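Local coordinates for protein extracellular sialidase/neuraminidase, putative (Aspergillus fumigatus, PDB 2XZI) that acts as a KDNase, hydrolysing glycosides of deaminated neuraminic acid (KDN), and is probably secreted, at residues Q277-R282 and I292-A297. Residues are numbered along the deposited sequence; the frame is centred on the assembly and turned at random.
Sequences QGSVLR and IFLNSA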
loop_
_atom_site.group_PDB
_atom_site.type_symbol
_atom_site.label_atom_id
_atom_site.label_comp_id
_atom_site.label_asym_id
_atom_site.label_seq_id
_atom_site.Cartn_x
_atom_site.Cartn_y
_atom_site.Cartn_z
ATOM N N GLN A 277 -8.242 2.593 2.774
ATOM C CA GLN A 277 -6.846 2.982 2.651
ATOM C C GLN A 277 -6.632 3.918 1.444
ATOM O O GLN A 277 -7.395 3.895 0.484
ATOM C CB GLN A 277 -6.009 1.700 2.592
ATOM C CG GLN A 277 -4.499 1.862 2.413
ATOM C CD GLN A 277 -4.042 1.862 0.961
ATOM O OE1 GLN A 277 -4.829 2.085 0.040
ATOM N NE2 GLN A 277 -2.757 1.589 0.743
ATOM N N GLY A 278 -5.609 4.762 1.524
ATOM C CA GLY A 278 -5.177 5.596 0.406
ATOM C C GLY A 278 -3.668 5.496 0.283
ATOM O O GLY A 278 -3.026 4.725 1.022
ATOM N N SER A 279 -3.103 6.275 -0.647
ATOM C CA SER A 279 -1.663 6.314 -0.855
ATOM C C SER A 279 -1.223 7.747 -1.152
ATOM O O SER A 279 -2.011 8.559 -1.659
ATOM C CB SER A 279 -1.224 5.307 -1.943
ATOM O OG SER A 279 -1.899 5.535 -3.187
ATOM N N VAL A 280 0.037 8.040 -0.839
ATOM C CA VAL A 280 0.593 9.376 -1.008
ATOM C C VAL A 280 2.055 9.215 -1.465
ATOM O O VAL A 280 2.689 8.213 -1.140
ATOM C CB VAL A 280 0.503 10.192 0.317
ATOM C CG1 VAL A 280 1.469 9.633 1.399
ATOM C CG2 VAL A 280 0.737 11.687 0.059
ATOM N N LEU A 281 2.568 10.191 -2.220
ATOM C CA LEU A 281 3.875 10.060 -2.857
ATOM C C LEU A 281 4.542 11.419 -3.019
ATOM O O LEU A 281 3.937 12.341 -3.549
ATOM C CB LEU A 281 3.724 9.400 -4.231
ATOM C CG LEU A 281 5.009 9.184 -5.028
ATOM C CD1 LEU A 281 5.858 8.100 -4.346
ATOM C CD2 LEU A 281 4.720 8.765 -6.468
ATOM N N ARG A 282 5.786 11.526 -2.566
ATOM C CA ARG A 282 6.605 12.690 -2.875
ATOM C C ARG A 282 7.131 12.524 -4.296
ATOM O O ARG A 282 7.865 11.571 -4.606
ATOM C CB ARG A 282 7.756 12.753 -1.882
ATOM C CG ARG A 282 8.754 13.877 -2.102
ATOM C CD ARG A 282 9.790 13.788 -0.992
ATOM N NE ARG A 282 10.871 14.761 -1.127
ATOM C CZ ARG A 282 10.974 15.887 -0.426
ATOM N NH1 ARG A 282 10.050 16.225 0.480
ATOM N NH2 ARG A 282 12.012 16.685 -0.642
ATOM N N ILE A 292 1.744 13.796 -4.604
ATOM C CA ILE A 292 0.659 13.064 -5.256
ATOM C C ILE A 292 -0.158 12.308 -4.196
ATOM O O ILE A 292 0.394 11.751 -3.245
ATOM C CB ILE A 292 1.210 12.031 -6.297
ATOM C CG1 ILE A 292 2.403 12.566 -7.122
ATOM C CG2 ILE A 292 0.061 11.506 -7.168
ATOM C CD1 ILE A 292 2.120 13.828 -7.977
ATOM N N PHE A 293 -1.482 12.305 -4.362
ATOM C CA PHE A 293 -2.379 11.568 -3.469
ATOM C C PHE A 293 -3.372 10.743 -4.285
ATOM O O PHE A 293 -3.823 11.182 -5.348
ATOM C CB PHE A 293 -3.127 12.520 -2.532
ATOM C CG PHE A 293 -4.007 11.810 -1.551
ATOM C CD1 PHE A 293 -3.458 11.116 -0.475
ATOM C CD2 PHE A 293 -5.393 11.803 -1.714
ATOM C CE1 PHE A 293 -4.258 10.438 0.433
ATOM C CE2 PHE A 293 -6.211 11.119 -0.804
ATOM C CZ PHE A 293 -5.636 10.432 0.277
ATOM N N LEU A 294 -3.708 9.551 -3.788
ATOM C CA LEU A 294 -4.658 8.662 -4.449
ATOM C C LEU A 294 -5.553 7.990 -3.422
ATOM O O LEU A 294 -5.074 7.412 -2.445
ATOM C CB LEU A 294 -3.892 7.583 -5.215
ATOM C CG LEU A 294 -4.680 6.496 -5.947
ATOM C CD1 LEU A 294 -5.694 7.016 -6.955
ATOM C CD2 LEU A 294 -3.654 5.596 -6.646
ATOM N N ASN A 295 -6.864 8.074 -3.644
ATOM C CA ASN A 295 -7.842 7.357 -2.819
ATOM C C ASN A 295 -9.155 7.316 -3.583
ATOM O O ASN A 295 -9.226 7.762 -4.738
ATOM C CB ASN A 295 -8.008 7.993 -1.411
ATOM C CG ASN A 295 -9.054 9.120 -1.365
ATOM O OD1 ASN A 295 -9.157 9.933 -2.286
ATOM N ND2 ASN A 295 -9.827 9.159 -0.273
ATOM N N SER A 296 -10.179 6.732 -2.963
ATOM C CA SER A 296 -11.505 6.862 -3.547
ATOM C C SER A 296 -12.136 8.151 -3.036
ATOM O O SER A 296 -12.437 8.278 -1.845
ATOM C CB SER A 296 -12.390 5.678 -3.200
ATOM O OG SER A 296 -13.624 5.822 -3.899
ATOM N N ALA A 297 -12.336 9.096 -3.948
ATOM C CA ALA A 297 -12.796 10.453 -3.629
ATOM C C ALA A 297 -14.310 10.501 -3.449
ATOM O O ALA A 297 -15.045 11.134 -4.229
ATOM C CB ALA A 297 -12.356 11.405 -4.719
HETATM O O HOH W 1 -9.798 5.502 -0.180
#
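Ser279 and Leu294 form a hydrogen-bonded pair in an antiparallel ladder, as do Leu281 and Ile292, and the strand axes approach to 4.7 Å at 168°. Ile292 N reaches Leu281 O at 2.8 Å, almost straight and in the carbonyl plane; the return bond from Leu281 N to Ile292 O is more bent, at 142°. Between these rungs the non-hydrogen-bonded pair Val280 and Phe293 is drawn closer, with Val280 CA 3.3 Å from Ile292 O in a CA-H...O contact. On this face Val280 CB sits at the edge of the Phe293 ring, 4.1 Å from Phe293 CD1. Phe293 holds its CG anti to the backbone N (chi1 -177°), which carries Phe293 CD1 to 3.2 Å from Ser279 O. Gly278 packs its CA 3.4 Å from Leu294 O and lies beside Asn295 CB. The other face carries Ser279 OG against Leu294 CB at 3.5 Å, and Leu281 CB beside Ile292 CB; the Ser279 hydroxyl is hydrogen-bonded to Ser339 OG. Past the last rung, a water donates to Gln277 O and accepts from Ser296 N where the chain turns at Asn295, whose ND2 is held by Asp273. The hairpin forms the first two strands of a four-stranded propeller blade: strand 305-310 pairs with 290-294, strand 230-234 packs on Val280, and strand 334-343 covers Ser279 and Ile292.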